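Side-chain contacts in cycloalternan-forming enzyme (PDB 5F7U), which belongs to glycoside hydrolase family 31, binds glycans at several sites, and joins a TIM-barrel domain to beta-rich domains that include a family 6 carbohydrate-binding module: residues 509-512 with 513-516; 256-259 with 260-264; 670-673 with 674-678; 515-518 with 519-522. The protein carries 1 engineered substitution. One frame throughout, in Å; residues are numbered along the deposited sequence.

Interaction 1 (509-512 with 513-516); sequences FTNK and DAVD
N511 OD1 caps the first turn of helix 512-520, accepting a hydrogen bond from A514 N at 3.2 Å. The donor sits well above the amide plane of N511, 70° out of it, so the bond is aimed at no lone pair, although it is fairly straight at the hydrogen. With CG anti to the backbone N (chi1 179°), the amide swings over the start of the helix. Two backbone bonds continue the grip: V515 N to N511 O at 3.0 Å, and D516 N to K512 O at 2.9 Å.

N511 is thus the N-cap of this helix in the TIM-barrel domain. Asparagine suits the place because its short side chain reaches back to an amide of the first turn that has no preceding turn to bond to. A514, small and buried, lets the cap lie close, its CB 3.7 Å from N511 CG.

The apolar part joins the loop to the same helix. V515 CG2 comes obliquely to the ring of F509, 3.8 Å from CD1, the two side chains crossing at about a right angle. That methyl also rests 3.3 Å from N511 O. Beyond it the F509 ring meets W518 edge-to-face, while V515 touches S569 of helix 555-577.

Charges lie on the exposed side. The extended K512 chain crosses D516 at a slant, its CE 4.0 Å from D516 OD2, but NZ stays 5.2 Å from that oxygen, too far for a salt bridge. D513 and D516, both near the amino end, would probably be favoured by the helix dipole.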
loop_
_atom_site.group_PDB
_atom_site.type_symbol
_atom_site.label_atom_id
_atom_site.label_comp_id
_atom_site.label_asym_id
_atom_site.label_seq_id
_atom_site.Cartn_x
_atom_site.Cartn_y
_atom_site.Cartn_z
ATOM N N PHE A 509 -25.793 -1.178 0.326
ATOM C CA PHE A 509 -25.085 -1.445 -0.932
ATOM C C PHE A 509 -25.147 -2.895 -1.403
ATOM O O PHE A 509 -24.708 -3.196 -2.511
ATOM C CB PHE A 509 -23.653 -0.864 -0.917
ATOM C CG PHE A 509 -23.640 0.626 -1.038
ATOM C CD1 PHE A 509 -23.708 1.233 -2.296
ATOM C CD2 PHE A 509 -23.640 1.432 0.103
ATOM C CE1 PHE A 509 -23.737 2.624 -2.412
ATOM C CE2 PHE A 509 -23.663 2.819 -0.007
ATOM C CZ PHE A 509 -23.724 3.413 -1.275
ATOM N N THR A 510 -25.755 -3.771 -0.603
ATOM C CA THR A 510 -26.012 -5.162 -1.034
ATOM C C THR A 510 -27.287 -5.270 -1.876
ATOM O O THR A 510 -27.553 -6.313 -2.494
ATOM C CB THR A 510 -26.073 -6.187 0.144
ATOM O OG1 THR A 510 -27.315 -6.102 0.855
ATOM C CG2 THR A 510 -24.902 -6.031 1.103
ATOM N N ASN A 511 -28.072 -4.193 -1.885
ATOM C CA ASN A 511 -29.394 -4.173 -2.485
ATOM C C ASN A 511 -29.266 -3.463 -3.837
ATOM O O ASN A 511 -29.122 -2.249 -3.877
ATOM C CB ASN A 511 -30.358 -3.459 -1.512
ATOM C CG ASN A 511 -31.790 -3.354 -2.025
ATOM O OD1 ASN A 511 -32.047 -3.385 -3.228
ATOM N ND2 ASN A 511 -32.728 -3.176 -1.100
ATOM N N LYS A 512 -29.304 -4.227 -4.936
ATOM C CA LYS A 512 -29.064 -3.657 -6.270
ATOM C C LYS A 512 -30.024 -2.506 -6.609
ATOM O O LYS A 512 -29.592 -1.487 -7.149
ATOM C CB LYS A 512 -29.086 -4.749 -7.354
ATOM C CG LYS A 512 -28.596 -4.291 -8.730
ATOM C CD LYS A 512 -29.024 -5.295 -9.801
ATOM C CE LYS A 512 -28.848 -4.735 -11.211
ATOM N NZ LYS A 512 -28.955 -5.836 -12.209
ATOM N N ASP A 513 -31.306 -2.660 -6.267
ATOM C CA ASP A 513 -32.296 -1.592 -6.457
ATOM C C ASP A 513 -31.955 -0.317 -5.648
ATOM O O ASP A 513 -32.099 0.794 -6.161
ATOM C CB ASP A 513 -33.718 -2.057 -6.110
ATOM C CG ASP A 513 -34.236 -3.179 -7.023
ATOM O OD1 ASP A 513 -33.770 -3.361 -8.166
ATOM O OD2 ASP A 513 -35.167 -3.874 -6.575
ATOM N N ALA A 514 -31.486 -0.485 -4.410
ATOM C CA ALA A 514 -31.071 0.648 -3.565
ATOM C C ALA A 514 -29.894 1.399 -4.179
ATOM O O ALA A 514 -29.869 2.637 -4.193
ATOM C CB ALA A 514 -30.697 0.176 -2.164
ATOM N N VAL A 515 -28.917 0.629 -4.657
ATOM C CA VAL A 515 -27.719 1.177 -5.308
ATOM C C VAL A 515 -28.112 1.946 -6.561
ATOM O O VAL A 515 -27.658 3.077 -6.765
ATOM C CB VAL A 515 -26.709 0.059 -5.635
ATOM C CG1 VAL A 515 -25.482 0.605 -6.386
ATOM C CG2 VAL A 515 -26.290 -0.623 -4.332
ATOM N N ASP A 516 -28.958 1.331 -7.398
ATOM C CA ASP A 516 -29.446 1.996 -8.607
ATOM C C ASP A 516 -30.120 3.327 -8.289
ATOM O O ASP A 516 -29.859 4.320 -8.970
ATOM C CB ASP A 516 -30.382 1.076 -9.417
ATOM C CG ASP A 516 -29.627 -0.083 -10.102
ATOM O OD1 ASP A 516 -28.380 0.003 -10.292
ATOM O OD2 ASP A 516 -30.282 -1.089 -10.448
#

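Interaction 2 (256-259 with 260-264); sequences RYDT and INQRG
At T259 the backbone is extended (phi -160°), but near-helical angles at I260 bend it, and the Q262 side chain folds back against D258 and T259. The bend belongs to the loop between strands 250-254 and 266-269 of the galactose mutarotase-like domain, and an Asx turn follows directly: N261 OD1 accepts from R263 N at 3.1 Å, while N261 ND2 is bonded to D735.

Q262 is long and flexible enough to serve the bend from inside. Its chain kinks at chi2 (-66°), which carries the amide back to the earlier residues. There NE2 gives D258 OD1 a weak but straight bond of 3.4 Å, carboxylate and amide planes being turned 32° from each other. A water 2.6 Å from both D258 OD2 and Q262 OE1 bridges these two acceptors, and with the weak direct bond would favour this rotation of the amide.

Aliphatic parts of R256 and T259 flank this pair. R256 CB is 3.5 Å from Q262 NE2, the arginine side chain crossing the glutamine at about a right angle before its guanidinium reaches F253 O and E268 O. The T259 methyl CG2 sits 3.6 Å from Q262 NE2. I260 points away from this pair and packs on K615 and L618 of helix 607-622. On its other branch T259 carries a hydroxyl, whose OG1 approaches N261 O at 3.2 Å.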
loop_
_atom_site.group_PDB
_atom_site.type_symbol
_atom_site.label_atom_id
_atom_site.label_comp_id
_atom_site.label_asym_id
_atom_site.label_seq_id
_atom_site.Cartn_x
_atom_site.Cartn_y
_atom_site.Cartn_z
ATOM N N ARG A 256 -1.603 -0.913 7.897
ATOM C CA ARG A 256 -1.238 -0.895 9.322
ATOM C C ARG A 256 -0.275 0.253 9.584
ATOM O O ARG A 256 0.648 0.482 8.798
ATOM C CB ARG A 256 -0.621 -2.247 9.727
ATOM C CG ARG A 256 -1.552 -3.453 9.499
ATOM C CD ARG A 256 -2.724 -3.396 10.470
ATOM N NE ARG A 256 -3.799 -4.322 10.140
ATOM C CZ ARG A 256 -4.854 -4.531 10.907
ATOM N NH1 ARG A 256 -4.966 -3.924 12.095
ATOM N NH2 ARG A 256 -5.787 -5.383 10.507
ATOM N N TYR A 257 -0.496 0.966 10.692
ATOM C CA TYR A 257 0.188 2.239 10.956
ATOM C C TYR A 257 1.273 2.130 12.014
ATOM O O TYR A 257 2.100 3.060 12.179
ATOM C CB TYR A 257 -0.860 3.283 11.412
ATOM C CG TYR A 257 -1.869 3.655 10.344
ATOM C CD1 TYR A 257 -2.929 2.780 10.008
ATOM C CD2 TYR A 257 -1.783 4.883 9.689
ATOM C CE1 TYR A 257 -3.874 3.122 9.034
ATOM C CE2 TYR A 257 -2.717 5.241 8.706
ATOM C CZ TYR A 257 -3.759 4.350 8.393
ATOM O OH TYR A 257 -4.687 4.685 7.449
ATOM N N ASP A 258 1.240 1.019 12.763
ATOM C CA ASP A 258 2.111 0.835 13.909
ATOM C C ASP A 258 3.473 0.229 13.574
ATOM O O ASP A 258 4.495 0.678 14.110
ATOM C CB ASP A 258 1.396 0.045 15.038
ATOM C CG ASP A 258 0.794 -1.310 14.596
ATOM O OD1 ASP A 258 0.716 -1.643 13.393
ATOM O OD2 ASP A 258 0.384 -2.072 15.520
ATOM N N THR A 259 3.460 -0.776 12.704
ATOM C CA THR A 259 4.650 -1.518 12.325
ATOM C C THR A 259 4.391 -2.221 10.997
ATOM O O THR A 259 3.251 -2.519 10.676
ATOM C CB THR A 259 5.056 -2.539 13.406
ATOM O OG1 THR A 259 6.263 -3.205 13.001
ATOM C CG2 THR A 259 3.923 -3.549 13.686
ATOM N N ILE A 260 5.446 -2.451 10.233
ATOM C CA ILE A 260 5.318 -3.281 9.019
ATOM C C ILE A 260 5.452 -4.789 9.284
ATOM O O ILE A 260 5.046 -5.608 8.464
ATOM C CB ILE A 260 6.222 -2.798 7.851
ATOM C CG1 ILE A 260 7.708 -2.830 8.215
ATOM C CG2 ILE A 260 5.776 -1.400 7.404
ATOM C CD1 ILE A 260 8.417 -4.116 7.873
ATOM N N ASN A 261 6.051 -5.144 10.416
ATOM C CA ASN A 261 6.229 -6.539 10.791
ATOM C C ASN A 261 5.406 -6.794 12.049
ATOM O O ASN A 261 5.742 -6.312 13.120
ATOM C CB ASN A 261 7.716 -6.814 11.036
ATOM C CG ASN A 261 7.984 -8.216 11.564
ATOM O OD1 ASN A 261 7.071 -9.033 11.751
ATOM N ND2 ASN A 261 9.250 -8.491 11.839
ATOM N N GLN A 262 4.334 -7.563 11.919
ATOM C CA GLN A 262 3.375 -7.740 13.011
ATOM C C GLN A 262 3.776 -8.784 14.049
ATOM O O GLN A 262 3.015 -9.039 14.964
ATOM C CB GLN A 262 1.973 -8.063 12.445
ATOM C CG GLN A 262 1.378 -6.935 11.588
ATOM C CD GLN A 262 1.059 -5.658 12.368
ATOM O OE1 GLN A 262 0.772 -5.698 13.565
ATOM N NE2 GLN A 262 1.093 -4.529 11.687
ATOM N N ARG A 263 4.970 -9.368 13.948
ATOM C CA ARG A 263 5.384 -10.321 14.993
ATOM C C ARG A 263 5.326 -9.644 16.367
ATOM O O ARG A 263 5.830 -8.552 16.535
ATOM C CB ARG A 263 6.770 -10.926 14.731
ATOM C CG ARG A 263 7.015 -12.178 15.580
ATOM C CD ARG A 263 8.481 -12.631 15.600
ATOM N NE ARG A 263 8.557 -13.891 16.330
ATOM C CZ ARG A 263 8.317 -15.075 15.771
ATOM N NH1 ARG A 263 8.013 -15.157 14.471
ATOM N NH2 ARG A 263 8.352 -16.178 16.511
ATOM N N GLY A 264 4.672 -10.310 17.314
ATOM C CA GLY A 264 4.465 -9.806 18.667
ATOM C C GLY A 264 3.093 -9.213 18.923
ATOM O O GLY A 264 2.738 -8.994 20.088
HETATM O O HOH W 1 -0.984 -4.122 14.657
#

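Interaction 3 (670-673 with 674-678); sequences SEER and SPWNA
S674 OG donates to E672 OE1 at 2.7 Å, using the carboxylate lone pair that faces away from the other oxygen. The same hydroxyl accepts from N677 N at 3.2 Å, which makes S674 the N-cap of helix 675-682. A chi1 of 63° sets OG between its own backbone N and carbonyl carbon, from where it can serve both partners.

P675 follows in the first turn, where proline is well tolerated, since a first-turn residue needs no N-H for the helix's own bonding; its ring touches Y645. W676 then folds back, so that S674 OG lies over one ring face, toward the rim. The E672 carboxylate stands almost perpendicular to the indole, and a water joins them: it accepts from W676 NE1 at 3.2 Å and donates to E672 OE2 at 2.8 Å. W374 NE1 is a further partner of that carboxylate oxygen.

N677 reaches across to the loop with CG anti to its backbone N (chi1 -161°). Its ND2 bonds S670 O and E672 O, both at 2.9 Å and both near the amide plane. E672 O is met in its carbonyl plane, on a lone pair, whereas S670 O is approached from well above its plane. Two N-H groups thus pin two loop carbonyls and fix the amide's rotation.

S670 OG accepts from E672 N in an ST turn and is also bonded to E373, a ligand of a magnesium ion. The arrangement is a serine-capped helix start that follows the last barrel strand, 657-660, after a loop that supplies a second-shell residue, S670, to the magnesium site.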
loop_
_atom_site.group_PDB
_atom_site.type_symbol
_atom_site.label_atom_id
_atom_site.label_comp_id
_atom_site.label_asym_id
_atom_site.label_seq_id
_atom_site.Cartn_x
_atom_site.Cartn_y
_atom_site.Cartn_z
ATOM N N SER A 670 -4.937 30.556 5.391
ATOM C CA SER A 670 -5.197 29.311 4.671
ATOM C C SER A 670 -4.405 28.140 5.237
ATOM O O SER A 670 -3.220 28.283 5.559
ATOM C CB SER A 670 -4.816 29.462 3.204
ATOM O OG SER A 670 -5.092 28.256 2.495
ATOM N N GLU A 671 -5.053 26.982 5.279
ATOM C CA GLU A 671 -4.393 25.743 5.671
ATOM C C GLU A 671 -3.991 24.862 4.492
ATOM O O GLU A 671 -3.526 23.740 4.712
ATOM C CB GLU A 671 -5.296 24.944 6.631
ATOM C CG GLU A 671 -5.435 25.564 8.025
ATOM C CD GLU A 671 -4.154 25.558 8.853
ATOM O OE1 GLU A 671 -3.218 24.785 8.591
ATOM O OE2 GLU A 671 -4.075 26.345 9.802
ATOM N N GLU A 672 -4.126 25.351 3.250
ATOM C CA GLU A 672 -3.736 24.526 2.087
ATOM C C GLU A 672 -2.321 23.968 2.245
ATOM O O GLU A 672 -1.374 24.718 2.558
ATOM C CB GLU A 672 -3.692 25.334 0.796
ATOM C CG GLU A 672 -5.000 25.850 0.261
ATOM C CD GLU A 672 -4.787 26.634 -1.025
ATOM O OE1 GLU A 672 -3.693 26.565 -1.673
ATOM O OE2 GLU A 672 -5.717 27.383 -1.368
ATOM N N ARG A 673 -2.170 22.673 1.973
ATOM C CA ARG A 673 -0.844 22.070 1.876
ATOM C C ARG A 673 -0.303 22.154 0.435
ATOM O O ARG A 673 0.496 21.326 0.001
ATOM C CB ARG A 673 -0.874 20.628 2.387
ATOM C CG ARG A 673 -0.517 20.487 3.875
ATOM C CD ARG A 673 -1.592 21.051 4.781
ATOM N NE ARG A 673 -1.397 20.627 6.173
ATOM C CZ ARG A 673 -1.889 21.274 7.227
ATOM N NH1 ARG A 673 -2.595 22.403 7.071
ATOM N NH2 ARG A 673 -1.665 20.799 8.459
ATOM N N SER A 674 -0.736 23.174 -0.300
ATOM C CA SER A 674 -0.178 23.464 -1.617
ATOM C C SER A 674 1.226 24.073 -1.461
ATOM O O SER A 674 1.527 24.654 -0.403
ATOM C CB SER A 674 -1.099 24.470 -2.304
ATOM O OG SER A 674 -1.112 25.681 -1.569
ATOM N N PRO A 675 2.083 23.987 -2.517
ATOM C CA PRO A 675 3.441 24.525 -2.332
ATOM C C PRO A 675 3.456 26.046 -2.202
ATOM O O PRO A 675 4.262 26.566 -1.440
ATOM C CB PRO A 675 4.203 24.055 -3.576
ATOM C CG PRO A 675 3.146 23.712 -4.583
ATOM C CD PRO A 675 1.964 23.225 -3.782
ATOM N N TRP A 676 2.553 26.747 -2.903
ATOM C CA TRP A 676 2.477 28.200 -2.787
ATOM C C TRP A 676 2.014 28.635 -1.379
ATOM O O TRP A 676 2.565 29.583 -0.802
ATOM C CB TRP A 676 1.633 28.828 -3.938
ATOM C CG TRP A 676 0.229 28.291 -4.042
ATOM C CD1 TRP A 676 -0.866 28.768 -3.394
ATOM C CD2 TRP A 676 -0.228 27.184 -4.843
ATOM N NE1 TRP A 676 -1.979 28.013 -3.711
ATOM C CE2 TRP A 676 -1.617 27.030 -4.589
ATOM C CE3 TRP A 676 0.402 26.290 -5.724
ATOM C CZ2 TRP A 676 -2.398 26.044 -5.215
ATOM C CZ3 TRP A 676 -0.372 25.279 -6.338
ATOM C CH2 TRP A 676 -1.761 25.167 -6.072
ATOM N N ASN A 677 1.028 27.943 -0.810
ATOM C CA ASN A 677 0.650 28.244 0.572
ATOM C C ASN A 677 1.702 27.860 1.592
ATOM O O ASN A 677 1.826 28.533 2.624
ATOM C CB ASN A 677 -0.699 27.632 0.973
ATOM C CG ASN A 677 -1.284 28.311 2.205
ATOM O OD1 ASN A 677 -1.377 29.541 2.249
ATOM N ND2 ASN A 677 -1.600 27.528 3.234
ATOM N N ALA A 678 2.458 26.797 1.309
ATOM C CA ALA A 678 3.539 26.391 2.212
ATOM C C ALA A 678 4.607 27.490 2.284
ATOM O O ALA A 678 5.080 27.827 3.373
ATOM C CB ALA A 678 4.120 25.034 1.802
HETATM O O HOH W 2 -5.177 28.078 -4.067
#

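Interaction 4 (515-518 with 519-522)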
loop_
_atom_site.group_PDB
_atom_site.type_symbol
_atom_site.label_atom_id
_atom_site.label_comp_id
_atom_site.label_asym_id
_atom_site.label_seq_id
_atom_site.Cartn_x
_atom_site.Cartn_y
_atom_site.Cartn_z
ATOM N N VAL A 515 -28.917 0.629 -4.657
ATOM C CA VAL A 515 -27.719 1.177 -5.308
ATOM C C VAL A 515 -28.112 1.946 -6.561
ATOM O O VAL A 515 -27.658 3.077 -6.765
ATOM C CB VAL A 515 -26.709 0.059 -5.635
ATOM C CG1 VAL A 515 -25.482 0.605 -6.386
ATOM C CG2 VAL A 515 -26.290 -0.623 -4.332
ATOM N N ASP A 516 -28.958 1.331 -7.398
ATOM C CA ASP A 516 -29.446 1.996 -8.607
ATOM C C ASP A 516 -30.120 3.327 -8.289
ATOM O O ASP A 516 -29.859 4.320 -8.970
ATOM C CB ASP A 516 -30.382 1.076 -9.417
ATOM C CG ASP A 516 -29.627 -0.083 -10.102
ATOM O OD1 ASP A 516 -28.380 0.003 -10.292
ATOM O OD2 ASP A 516 -30.282 -1.089 -10.448
ATOM N N TRP A 517 -30.948 3.357 -7.243
ATOM C CA TRP A 517 -31.595 4.594 -6.806
ATOM C C TRP A 517 -30.573 5.622 -6.343
ATOM O O TRP A 517 -30.549 6.735 -6.828
ATOM C CB TRP A 517 -32.610 4.345 -5.695
ATOM C CG TRP A 517 -33.083 5.614 -5.096
ATOM C CD1 TRP A 517 -33.821 6.592 -5.722
ATOM C CD2 TRP A 517 -32.834 6.084 -3.763
ATOM N NE1 TRP A 517 -34.038 7.639 -4.859
ATOM C CE2 TRP A 517 -33.450 7.355 -3.650
ATOM C CE3 TRP A 517 -32.146 5.555 -2.650
ATOM C CZ2 TRP A 517 -33.415 8.109 -2.461
ATOM C CZ3 TRP A 517 -32.101 6.312 -1.461
ATOM C CH2 TRP A 517 -32.744 7.568 -1.379
ATOM N N TRP A 518 -29.734 5.235 -5.397
ATOM C CA TRP A 518 -28.744 6.155 -4.812
ATOM C C TRP A 518 -27.867 6.776 -5.901
ATOM O O TRP A 518 -27.710 8.002 -5.952
ATOM C CB TRP A 518 -27.883 5.379 -3.839
ATOM C CG TRP A 518 -26.980 6.192 -2.976
ATOM C CD1 TRP A 518 -25.653 6.467 -3.202
ATOM C CD2 TRP A 518 -27.300 6.765 -1.700
ATOM N NE1 TRP A 518 -25.133 7.200 -2.149
ATOM C CE2 TRP A 518 -26.120 7.394 -1.214
ATOM C CE3 TRP A 518 -28.473 6.805 -0.913
ATOM C CZ2 TRP A 518 -26.070 8.056 0.029
ATOM C CZ3 TRP A 518 -28.429 7.469 0.328
ATOM C CH2 TRP A 518 -27.222 8.086 0.785
ATOM N N THR A 519 -27.339 5.925 -6.789
ATOM C CA THR A 519 -26.495 6.381 -7.888
ATOM C C THR A 519 -27.269 7.214 -8.913
ATOM O O THR A 519 -26.731 8.189 -9.432
ATOM C CB THR A 519 -25.730 5.237 -8.561
ATOM O OG1 THR A 519 -26.645 4.293 -9.116
ATOM C CG2 THR A 519 -24.758 4.542 -7.554
ATOM N N SER A 520 -28.542 6.871 -9.166
ATOM C CA SER A 520 -29.363 7.669 -10.109
ATOM C C SER A 520 -29.442 9.155 -9.702
ATOM O O SER A 520 -29.548 10.041 -10.559
ATOM C CB SER A 520 -30.776 7.088 -10.299
ATOM O OG SER A 520 -31.613 7.327 -9.174
ATOM N N GLN A 521 -29.379 9.416 -8.396
ATOM C CA GLN A 521 -29.485 10.773 -7.865
ATOM C C GLN A 521 -28.247 11.588 -8.188
ATOM O O GLN A 521 -28.299 12.817 -8.235
ATOM C CB GLN A 521 -29.691 10.751 -6.348
ATOM C CG GLN A 521 -30.966 10.049 -5.900
ATOM C CD GLN A 521 -31.140 10.131 -4.402
ATOM O OE1 GLN A 521 -30.328 9.594 -3.649
ATOM N NE2 GLN A 521 -32.188 10.813 -3.958
ATOM N N ARG A 522 -27.138 10.882 -8.391
ATOM C CA ARG A 522 -25.866 11.483 -8.757
ATOM C C ARG A 522 -25.567 11.445 -10.255
ATOM O O ARG A 522 -24.550 12.004 -10.673
ATOM C CB ARG A 522 -24.700 10.795 -8.009
ATOM C CG ARG A 522 -24.564 11.220 -6.563
ATOM C CD ARG A 522 -25.213 10.221 -5.631
ATOM N NE ARG A 522 -25.064 10.624 -4.229
ATOM C CZ ARG A 522 -25.984 10.430 -3.296
ATOM N NH1 ARG A 522 -25.777 10.861 -2.046
ATOM N NH2 ARG A 522 -27.125 9.834 -3.619
#
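W518 O takes two hydrogen bonds from opposite faces of its plane: R522 NH2 at 3.0 Å, and Q521 N at 3.3 Å. The arginine, bent at chi2 (98°), doubles back over its own helix, and its guanidinium lies flat on the W518 indole. Their centres are 3.8 Å apart and the planes differ by 16°, a stack that is also cation-pi, with CZ over the five-membered ring. R522 NE is bonded to Q457 and W518 NE1 to Y570, so both partners are tied at their polar ends.

The two hydroxyls fold back on the helix. S520 OG donates to W517 O at 2.6 Å, and T519 OG1 lies 2.8 Å from V515 O, which also accepts from T519 N. Small hydroxyl residues fit here because they reach the carbonyls of the preceding turn.

Q521, extended beyond CG, carries its amide, tilted 34° from the ring, to one face of W517: OE1 lies over the face near the rim, and NE2 is 3.3 Å from CZ2. W517 NE1 itself bonds G422 O. Since R522 is buried, the indole face and the W518 carbonyl would be expected to offset part of the cost of keeping its positive charge there.

Interactions 1 and 4 are successive parts of helix 512-520 and share V515 and D516; F509 of the first touches W518 of the second. They differ in setting: the start of the helix is partly buried, with an exposed charged side, whereas the later turns are buried and combine indole faces with bonds to backbone carbonyls. Interaction 3, in the same TIM-barrel domain but with its centre about 40 Å from that of interaction 1, also caps a helix start, with serine in place of asparagine and a loop tied to a magnesium ligand. Interaction 2 stands apart in the galactose mutarotase-like domain: there, without helix or strand, a partly buried bend is bridged by a glutamine amide, a carboxylate and a water.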